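Local atomic coordinates of putative regulatory protein (Streptomyces coelicolor A3, PDB entry 2PZ9), a protein that probably binds DNA and regulates transcription as a member of the TetR family of bacterial regulators. Residues Ile35-Ala49 / Val67-Val81. Residues are numbered along the deposited sequence; the frame is centred on the assembly and turned at random.
Sequences IVAAAKEEFARHGIA and VYAYFRSKEALYAHV. With SO4 (sulfate ion), chain D.
F43 of helix 35-49 packs into helix 74-81 where the two axes cross at -99°, 10.1 Å apart at their closest. Its ring is a knob in the hole formed by K74, L77, Y78 and V81. Y78 meets it in an edge-to-face pair: the Y78 edge, led by CD2, points at the F43 face, with centroids 5.2 Å apart and planes at 76°. Y78 CB also lies over that ring as a CH-pi contact. CG of Y78 is anti to its backbone N (chi1 -179°), which swings the ring toward the C-terminal end of helix 35-49. There I48 covers a Y78 face, with I48 CG1 4.0 Å from the ring centroid. The Y78 hydroxyl bonds to the backbone O of L120, in helix 115-127.

Further along, A39 CB rests on L77 CD1 and V81 CG2, 4.0 Å from each. I35 spreads its branches. CG2 touches F71 CE1 at 3.6 Å and also meets L77, while CD1 reaches Y70 CD1 and the backbone of V67. V36 CG2 lies near F71 CZ and at the edge of the H80 ring. F71 itself is held between L77 CD1 over one face and Y70 CB over the other.

One weak hydrogen bond crosses between the segments, K74 NZ to A49 O at 3.3 Å. Outside the interface, Y70 OH donates to O3 of a sulfate, probably from the crystallisation liquor, at 2.6 Å.

Helix 32-50 packs on helix 64-70, probably the recognition helix of the predicted helix-turn-helix, and on helix 74-92. The three share the hydrophobic core of a TetR-type DNA-binding domain.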
ATOM      1  N   ILE A  35      28.068  -4.544  -2.368  1.00 60.04           N
ATOM      2  CA  ILE A  35      27.181  -4.563  -3.551  1.00 59.99           C
ATOM      3  C   ILE A  35      25.709  -4.645  -3.142  1.00 60.06           C
ATOM      4  O   ILE A  35      24.844  -4.005  -3.733  1.00 60.03           O
ATOM      5  CB  ILE A  35      27.482  -5.781  -4.492  1.00 60.11           C
ATOM      6  CG1 ILE A  35      28.814  -5.612  -5.231  1.00 59.89           C
ATOM      7  CG2 ILE A  35      26.350  -6.006  -5.486  1.00 59.25           C
ATOM      8  CD1 ILE A  35      29.370  -6.923  -5.805  1.00 59.55           C
ATOM      9  N   VAL A  36      25.429  -5.467  -2.146  1.00 60.25           N
ATOM     10  CA  VAL A  36      24.061  -5.680  -1.713  1.00 60.37           C
ATOM     11  C   VAL A  36      23.527  -4.413  -1.051  1.00 60.59           C
ATOM     12  O   VAL A  36      22.455  -3.938  -1.404  1.00 60.33           O
ATOM     13  CB  VAL A  36      23.967  -6.891  -0.762  1.00 60.43           C
ATOM     14  CG1 VAL A  36      22.639  -6.869   0.043  1.00 60.30           C
ATOM     15  CG2 VAL A  36      24.152  -8.172  -1.552  1.00 58.42           C
ATOM     16  N   ALA A  37      24.290  -3.857  -0.111  1.00 60.87           N
ATOM     17  CA  ALA A  37      23.896  -2.617   0.565  1.00 60.75           C
ATOM     18  C   ALA A  37      23.613  -1.516  -0.451  1.00 60.77           C
ATOM     19  O   ALA A  37      22.613  -0.812  -0.343  1.00 61.11           O
ATOM     20  CB  ALA A  37      24.962  -2.177   1.536  1.00 60.35           C
ATOM     21  N   ALA A  38      24.486  -1.389  -1.442  1.00 60.87           N
ATOM     22  CA  ALA A  38      24.339  -0.380  -2.482  1.00 61.46           C
ATOM     23  C   ALA A  38      23.189  -0.698  -3.425  1.00 61.88           C
ATOM     24  O   ALA A  38      22.518   0.211  -3.912  1.00 62.59           O
ATOM     25  CB  ALA A  38      25.652  -0.192  -3.265  1.00 61.35           C
ATOM     26  N   ALA A  39      22.951  -1.977  -3.687  1.00 62.15           N
ATOM     27  CA  ALA A  39      21.811  -2.360  -4.519  1.00 62.63           C
ATOM     28  C   ALA A  39      20.471  -2.056  -3.820  1.00 62.98           C
ATOM     29  O   ALA A  39      19.519  -1.642  -4.476  1.00 63.52           O
ATOM     30  CB  ALA A  39      21.906  -3.827  -4.952  1.00 62.16           C
ATOM     31  N   LYS A  40      20.416  -2.247  -2.495  1.00 63.33           N
ATOM     32  CA  LYS A  40      19.258  -1.911  -1.657  1.00 63.26           C
ATOM     33  C   LYS A  40      18.833  -0.469  -1.852  1.00 63.40           C
ATOM     34  O   LYS A  40      17.651  -0.168  -2.022  1.00 63.96           O
ATOM     35  CB  LYS A  40      19.610  -2.059  -0.189  1.00 63.18           C
ATOM     36  CG  LYS A  40      19.189  -3.332   0.463  1.00 65.04           C
ATOM     37  CD  LYS A  40      18.801  -3.008   1.920  1.00 69.59           C
ATOM     38  CE  LYS A  40      19.297  -4.047   2.940  1.00 71.16           C
ATOM     39  NZ  LYS A  40      20.779  -4.015   3.122  1.00 73.86           N
ATOM     40  N   GLU A  41      19.808   0.428  -1.806  1.00 63.20           N
ATOM     41  CA  GLU A  41      19.556   1.856  -1.809  1.00 62.82           C
ATOM     42  C   GLU A  41      19.147   2.312  -3.211  1.00 62.25           C
ATOM     43  O   GLU A  41      18.276   3.163  -3.349  1.00 61.96           O
ATOM     44  CB  GLU A  41      20.813   2.553  -1.335  1.00 63.00           C
ATOM     45  CG  GLU A  41      20.624   3.879  -0.704  1.00 64.50           C
ATOM     46  CD  GLU A  41      21.784   4.826  -1.041  1.00 67.96           C
ATOM     47  OE1 GLU A  41      21.626   6.049  -0.836  1.00 68.10           O
ATOM     48  OE2 GLU A  41      22.852   4.358  -1.533  1.00 69.79           O
ATOM     49  N   GLU A  42      19.758   1.712  -4.238  1.00 61.86           N
ATOM     50  CA  GLU A  42      19.412   1.954  -5.656  1.00 61.78           C
ATOM     51  C   GLU A  42      18.072   1.367  -6.141  1.00 61.71           C
ATOM     52  O   GLU A  42      17.404   1.962  -6.990  1.00 62.03           O
ATOM     53  CB  GLU A  42      20.527   1.444  -6.572  1.00 62.10           C
ATOM     54  CG  GLU A  42      20.267   1.616  -8.087  1.00 62.28           C
ATOM     55  CD  GLU A  42      20.552   3.025  -8.600  1.00 62.75           C
ATOM     56  OE1 GLU A  42      21.176   3.827  -7.866  1.00 63.78           O
ATOM     57  OE2 GLU A  42      20.153   3.327  -9.746  1.00 62.44           O
ATOM     58  N   PHE A  43      17.696   0.193  -5.645  1.00 61.54           N
ATOM     59  CA  PHE A  43      16.381  -0.367  -5.956  1.00 61.50           C
ATOM     60  C   PHE A  43      15.232   0.404  -5.297  1.00 60.88           C
ATOM     61  O   PHE A  43      14.214   0.640  -5.925  1.00 60.74           O
ATOM     62  CB  PHE A  43      16.302  -1.858  -5.604  1.00 61.90           C
ATOM     63  CG  PHE A  43      17.126  -2.758  -6.518  1.00 63.55           C
ATOM     64  CD1 PHE A  43      17.219  -2.501  -7.898  1.00 64.39           C
ATOM     65  CD2 PHE A  43      17.783  -3.885  -6.006  1.00 63.02           C
ATOM     66  CE1 PHE A  43      17.977  -3.348  -8.743  1.00 63.72           C
ATOM     67  CE2 PHE A  43      18.533  -4.726  -6.844  1.00 62.93           C
ATOM     68  CZ  PHE A  43      18.627  -4.454  -8.217  1.00 62.29           C
ATOM     69  N   ALA A  44      15.398   0.810  -4.045  1.00 60.36           N
ATOM     70  CA  ALA A  44      14.381   1.607  -3.386  1.00 60.41           C
ATOM     71  C   ALA A  44      14.124   2.924  -4.138  1.00 60.59           C
ATOM     72  O   ALA A  44      12.982   3.329  -4.303  1.00 60.60           O
ATOM     73  CB  ALA A  44      14.741   1.859  -1.926  1.00 60.15           C
ATOM     74  N   ARG A  45      15.187   3.567  -4.610  1.00 60.78           N
ATOM     75  CA  ARG A  45      15.096   4.802  -5.382  1.00 60.75           C
ATOM     76  C   ARG A  45      14.409   4.643  -6.725  1.00 60.19           C
ATOM     77  O   ARG A  45      13.442   5.320  -7.021  1.00 59.96           O
ATOM     78  CB  ARG A  45      16.497   5.338  -5.644  1.00 61.16           C
ATOM     79  CG  ARG A  45      16.805   6.653  -4.997  1.00 63.68           C
ATOM     80  CD  ARG A  45      18.299   6.939  -5.079  1.00 68.34           C
ATOM     81  NE  ARG A  45      18.742   7.742  -3.939  1.00 71.72           N
ATOM     82  CZ  ARG A  45      18.941   7.268  -2.707  1.00 73.56           C
ATOM     83  NH1 ARG A  45      18.736   5.978  -2.424  1.00 75.16           N
ATOM     84  NH2 ARG A  45      19.334   8.091  -1.741  1.00 73.53           N
ATOM     85  N   HIS A  46      14.929   3.752  -7.550  1.00 60.08           N
ATOM     86  CA  HIS A  46      14.621   3.814  -8.966  1.00 60.05           C
ATOM     87  C   HIS A  46      13.839   2.609  -9.451  1.00 60.43           C
ATOM     88  O   HIS A  46      13.347   2.591 -10.583  1.00 60.18           O
ATOM     89  CB  HIS A  46      15.916   3.956  -9.752  1.00 59.69           C
ATOM     90  CG  HIS A  46      16.691   5.201  -9.432  1.00 59.33           C
ATOM     91  ND1 HIS A  46      17.876   5.181  -8.725  1.00 59.21           N
ATOM     92  CD2 HIS A  46      16.456   6.501  -9.730  1.00 57.51           C
ATOM     93  CE1 HIS A  46      18.336   6.414  -8.600  1.00 57.01           C
ATOM     94  NE2 HIS A  46      17.491   7.231  -9.197  1.00 56.62           N
ATOM     95  N   GLY A  47      13.705   1.613  -8.577  1.00 60.86           N
ATOM     96  CA  GLY A  47      13.138   0.320  -8.950  1.00 61.26           C
ATOM     97  C   GLY A  47      14.131  -0.466  -9.761  1.00 61.76           C
ATOM     98  O   GLY A  47      15.313  -0.124  -9.796  1.00 61.88           O
ATOM     99  N   ILE A  48      13.647  -1.514 -10.421  1.00 62.39           N
ATOM    100  CA  ILE A  48      14.491  -2.400 -11.252  1.00 62.43           C
ATOM    101  C   ILE A  48      14.880  -1.795 -12.611  1.00 62.40           C
ATOM    102  O   ILE A  48      16.059  -1.549 -12.858  1.00 62.51           O
ATOM    103  CB  ILE A  48      13.814  -3.763 -11.505  1.00 62.61           C
ATOM    104  CG1 ILE A  48      13.366  -4.401 -10.192  1.00 61.81           C
ATOM    105  CG2 ILE A  48      14.736  -4.678 -12.348  1.00 63.05           C
ATOM    106  CD1 ILE A  48      12.173  -5.296 -10.362  1.00 63.30           C
ATOM    107  N   ALA A  49      13.899  -1.573 -13.490  1.00 62.27           N
ATOM    108  CA  ALA A  49      14.159  -0.922 -14.774  1.00 62.15           C
ATOM    109  C   ALA A  49      14.938   0.377 -14.567  1.00 62.11           C
ATOM    110  O   ALA A  49      15.882   0.652 -15.291  1.00 62.11           O
ATOM    111  CB  ALA A  49      12.859  -0.663 -15.528  1.00 61.88           C
ATOM    112  N   VAL A  67      30.376  -7.075 -10.069  1.00 62.26           N
ATOM    113  CA  VAL A  67      28.971  -7.249  -9.740  1.00 61.55           C
ATOM    114  C   VAL A  67      28.424  -8.482 -10.464  1.00 61.43           C
ATOM    115  O   VAL A  67      27.841  -9.383  -9.843  1.00 61.56           O
ATOM    116  CB  VAL A  67      28.163  -5.984 -10.096  1.00 61.48           C
ATOM    117  CG1 VAL A  67      26.673  -6.184  -9.828  1.00 60.99           C
ATOM    118  CG2 VAL A  67      28.693  -4.770  -9.318  1.00 60.76           C
ATOM    119  N   TYR A  68      28.669  -8.534 -11.768  1.00 60.65           N
ATOM    120  CA  TYR A  68      28.196  -9.619 -12.610  1.00 59.94           C
ATOM    121  C   TYR A  68      28.885 -10.961 -12.378  1.00 59.10           C
ATOM    122  O   TYR A  68      28.478 -11.967 -12.948  1.00 58.74           O
ATOM    123  CB  TYR A  68      28.288  -9.235 -14.088  1.00 60.38           C
ATOM    124  CG  TYR A  68      27.378  -8.098 -14.531  1.00 61.60           C
ATOM    125  CD1 TYR A  68      25.991  -8.108 -14.268  1.00 62.00           C
ATOM    126  CD2 TYR A  68      27.898  -7.018 -15.246  1.00 62.53           C
ATOM    127  CE1 TYR A  68      25.160  -7.059 -14.703  1.00 61.97           C
ATOM    128  CE2 TYR A  68      27.073  -5.963 -15.675  1.00 63.65           C
ATOM    129  CZ  TYR A  68      25.711  -5.992 -15.408  1.00 62.24           C
ATOM    130  OH  TYR A  68      24.935  -4.935 -15.853  1.00 63.15           O
ATOM    131  N   ALA A  69      29.931 -10.990 -11.563  1.00 58.51           N
ATOM    132  CA  ALA A  69      30.481 -12.276 -11.140  1.00 57.85           C
ATOM    133  C   ALA A  69      29.552 -12.878 -10.073  1.00 57.68           C
ATOM    134  O   ALA A  69      29.184 -14.048 -10.159  1.00 58.02           O
ATOM    135  CB  ALA A  69      31.890 -12.136 -10.635  1.00 57.17           C
ATOM    136  N   TYR A  70      29.139 -12.074  -9.092  1.00 57.01           N
ATOM    137  CA  TYR A  70      28.225 -12.556  -8.066  1.00 56.56           C
ATOM    138  C   TYR A  70      26.840 -12.796  -8.634  1.00 56.51           C
ATOM    139  O   TYR A  70      26.188 -13.787  -8.322  1.00 56.63           O
ATOM    140  CB  TYR A  70      28.131 -11.565  -6.898  1.00 56.54           C
ATOM    141  CG  TYR A  70      29.392 -11.475  -6.066  1.00 56.16           C
ATOM    142  CD1 TYR A  70      30.446 -10.626  -6.452  1.00 56.07           C
ATOM    143  CD2 TYR A  70      29.539 -12.237  -4.903  1.00 53.68           C
ATOM    144  CE1 TYR A  70      31.628 -10.553  -5.707  1.00 55.88           C
ATOM    145  CE2 TYR A  70      30.701 -12.168  -4.149  1.00 55.23           C
ATOM    146  CZ  TYR A  70      31.750 -11.324  -4.558  1.00 56.31           C
ATOM    147  OH  TYR A  70      32.913 -11.244  -3.828  1.00 55.50           O
ATOM    148  N   PHE A  71      26.382 -11.883  -9.472  1.00 56.49           N
ATOM    149  CA  PHE A  71      25.005 -11.923  -9.913  1.00 56.69           C
ATOM    150  C   PHE A  71      24.924 -11.943 -11.422  1.00 57.15           C
ATOM    151  O   PHE A  71      25.635 -11.208 -12.101  1.00 57.84           O
ATOM    152  CB  PHE A  71      24.246 -10.732  -9.350  1.00 56.46           C
ATOM    153  CG  PHE A  71      24.417 -10.556  -7.854  1.00 55.78           C
ATOM    154  CD1 PHE A  71      25.343  -9.649  -7.346  1.00 55.67           C
ATOM    155  CD2 PHE A  71      23.646 -11.297  -6.959  1.00 54.02           C
ATOM    156  CE1 PHE A  71      25.500  -9.473  -5.963  1.00 56.18           C
ATOM    157  CE2 PHE A  71      23.793 -11.139  -5.583  1.00 54.11           C
ATOM    158  CZ  PHE A  71      24.719 -10.217  -5.078  1.00 56.09           C
ATOM    159  N   ARG A  72      24.060 -12.809 -11.937  1.00 56.88           N
ATOM    160  CA  ARG A  72      23.879 -12.987 -13.368  1.00 55.90           C
ATOM    161  C   ARG A  72      23.428 -11.690 -14.092  1.00 55.62           C
ATOM    162  O   ARG A  72      23.887 -11.389 -15.189  1.00 55.55           O
ATOM    163  CB  ARG A  72      22.870 -14.117 -13.534  1.00 55.67           C
ATOM    164  CG  ARG A  72      22.493 -14.497 -14.911  1.00 55.50           C
ATOM    165  CD  ARG A  72      21.363 -15.489 -14.745  1.00 56.87           C
ATOM    166  NE  ARG A  72      20.909 -16.011 -16.023  1.00 57.05           N
ATOM    167  CZ  ARG A  72      21.414 -17.083 -16.620  1.00 57.32           C
ATOM    168  NH1 ARG A  72      22.400 -17.771 -16.057  1.00 58.25           N
ATOM    169  NH2 ARG A  72      20.932 -17.474 -17.791  1.00 57.98           N
ATOM    170  N   SER A  73      22.538 -10.919 -13.463  1.00 55.22           N
ATOM    171  CA  SER A  73      21.807  -9.842 -14.139  1.00 54.31           C
ATOM    172  C   SER A  73      21.286  -8.804 -13.159  1.00 53.85           C
ATOM    173  O   SER A  73      21.149  -9.067 -11.967  1.00 53.63           O
ATOM    174  CB  SER A  73      20.619 -10.433 -14.906  1.00 54.41           C
ATOM    175  OG  SER A  73      19.607 -10.902 -14.018  1.00 54.49           O
ATOM    176  N   LYS A  74      20.968  -7.623 -13.658  1.00 53.47           N
ATOM    177  CA  LYS A  74      20.298  -6.642 -12.819  1.00 53.38           C
ATOM    178  C   LYS A  74      19.111  -7.284 -12.091  1.00 53.38           C
ATOM    179  O   LYS A  74      18.862  -7.010 -10.919  1.00 53.71           O
ATOM    180  CB  LYS A  74      19.829  -5.461 -13.673  1.00 53.27           C
ATOM    181  CG  LYS A  74      19.690  -4.126 -12.937  1.00 53.10           C
ATOM    182  CD  LYS A  74      19.317  -2.964 -13.880  1.00 53.72           C
ATOM    183  CE  LYS A  74      17.934  -3.132 -14.503  1.00 53.29           C
ATOM    184  NZ  LYS A  74      17.672  -2.142 -15.565  1.00 53.64           N
ATOM    185  N   GLU A  75      18.387  -8.158 -12.784  1.00 53.53           N
ATOM    186  CA  GLU A  75      17.152  -8.735 -12.236  1.00 53.82           C
ATOM    187  C   GLU A  75      17.450  -9.833 -11.193  1.00 52.61           C
ATOM    188  O   GLU A  75      16.782  -9.922 -10.158  1.00 52.39           O
ATOM    189  CB  GLU A  75      16.209  -9.224 -13.365  1.00 54.57           C
ATOM    190  CG  GLU A  75      16.046  -8.236 -14.575  1.00 58.19           C
ATOM    191  CD  GLU A  75      17.169  -8.375 -15.653  1.00 63.14           C
ATOM    192  OE1 GLU A  75      17.368  -9.506 -16.183  1.00 64.80           O
ATOM    193  OE2 GLU A  75      17.843  -7.358 -15.981  1.00 64.63           O
ATOM    194  N   ALA A  76      18.477 -10.633 -11.467  1.00 51.16           N
ATOM    195  CA  ALA A  76      19.003 -11.588 -10.499  1.00 50.17           C
ATOM    196  C   ALA A  76      19.453 -10.905  -9.214  1.00 49.62           C
ATOM    197  O   ALA A  76      19.203 -11.400  -8.122  1.00 49.66           O
ATOM    198  CB  ALA A  76      20.140 -12.398 -11.110  1.00 49.70           C
ATOM    199  N   LEU A  77      20.103  -9.757  -9.356  1.00 49.41           N
ATOM    200  CA  LEU A  77      20.553  -8.982  -8.229  1.00 49.16           C
ATOM    201  C   LEU A  77      19.364  -8.526  -7.407  1.00 50.70           C
ATOM    202  O   LEU A  77      19.342  -8.744  -6.193  1.00 50.85           O
ATOM    203  CB  LEU A  77      21.377  -7.790  -8.705  1.00 49.07           C
ATOM    204  CG  LEU A  77      21.922  -6.762  -7.697  1.00 47.76           C
ATOM    205  CD1 LEU A  77      22.681  -7.388  -6.544  1.00 46.79           C
ATOM    206  CD2 LEU A  77      22.790  -5.739  -8.381  1.00 47.76           C
ATOM    207  N   TYR A  78      18.370  -7.908  -8.056  1.00 51.99           N
ATOM    208  CA  TYR A  78      17.127  -7.589  -7.355  1.00 53.48           C
ATOM    209  C   TYR A  78      16.623  -8.803  -6.561  1.00 53.83           C
ATOM    210  O   TYR A  78      16.466  -8.714  -5.335  1.00 54.21           O
ATOM    211  CB  TYR A  78      16.019  -7.043  -8.271  1.00 54.05           C
ATOM    212  CG  TYR A  78      14.744  -6.688  -7.488  1.00 55.79           C
ATOM    213  CD1 TYR A  78      13.661  -7.592  -7.396  1.00 55.57           C
ATOM    214  CD2 TYR A  78      14.627  -5.456  -6.816  1.00 57.11           C
ATOM    215  CE1 TYR A  78      12.508  -7.276  -6.671  1.00 55.25           C
ATOM    216  CE2 TYR A  78      13.468  -5.123  -6.087  1.00 55.66           C
ATOM    217  CZ  TYR A  78      12.418  -6.037  -6.015  1.00 56.54           C
ATOM    218  OH  TYR A  78      11.281  -5.703  -5.274  1.00 57.92           O
ATOM    219  N   ALA A  79      16.407  -9.930  -7.248  1.00 53.85           N
ATOM    220  CA  ALA A  79      15.795 -11.108  -6.625  1.00 54.08           C
ATOM    221  C   ALA A  79      16.485 -11.413  -5.310  1.00 54.23           C
ATOM    222  O   ALA A  79      15.828 -11.568  -4.274  1.00 53.63           O
ATOM    223  CB  ALA A  79      15.834 -12.326  -7.566  1.00 53.76           C
ATOM    224  N   HIS A  80      17.821 -11.441  -5.375  1.00 55.00           N
ATOM    225  CA  HIS A  80      18.684 -11.708  -4.223  1.00 55.34           C
ATOM    226  C   HIS A  80      18.405 -10.744  -3.073  1.00 55.83           C
ATOM    227  O   HIS A  80      18.190 -11.163  -1.920  1.00 55.80           O
ATOM    228  CB  HIS A  80      20.141 -11.618  -4.631  1.00 54.75           C
ATOM    229  CG  HIS A  80      21.095 -12.054  -3.565  1.00 55.42           C
ATOM    230  ND1 HIS A  80      21.285 -13.378  -3.231  1.00 56.39           N
ATOM    231  CD2 HIS A  80      21.929 -11.344  -2.766  1.00 56.15           C
ATOM    232  CE1 HIS A  80      22.184 -13.465  -2.265  1.00 56.36           C
ATOM    233  NE2 HIS A  80      22.595 -12.244  -1.966  1.00 55.98           N
ATOM    234  N   VAL A  81      18.385  -9.462  -3.406  1.00 56.21           N
ATOM    235  CA  VAL A  81      18.144  -8.433  -2.436  1.00 57.12           C
ATOM    236  C   VAL A  81      16.775  -8.586  -1.774  1.00 58.25           C
ATOM    237  O   VAL A  81      16.673  -8.510  -0.544  1.00 58.20           O
ATOM    238  CB  VAL A  81      18.286  -7.073  -3.074  1.00 56.95           C
ATOM    239  CG1 VAL A  81      17.977  -6.001  -2.067  1.00 56.93           C
ATOM    240  CG2 VAL A  81      19.705  -6.909  -3.639  1.00 56.39           C
TER
HETATM  241  S   SO4 D 229      36.177  -9.114  -4.096  1.00136.48           S
HETATM  242  O1  SO4 D 229      36.380  -7.735  -4.562  1.00136.39           O
HETATM  243  O2  SO4 D 229      36.314  -9.224  -2.641  1.00136.09           O
HETATM  244  O3  SO4 D 229      34.845  -9.574  -4.479  1.00136.76           O
HETATM  245  O4  SO4 D 229      37.168  -9.965  -4.735  1.00136.38           O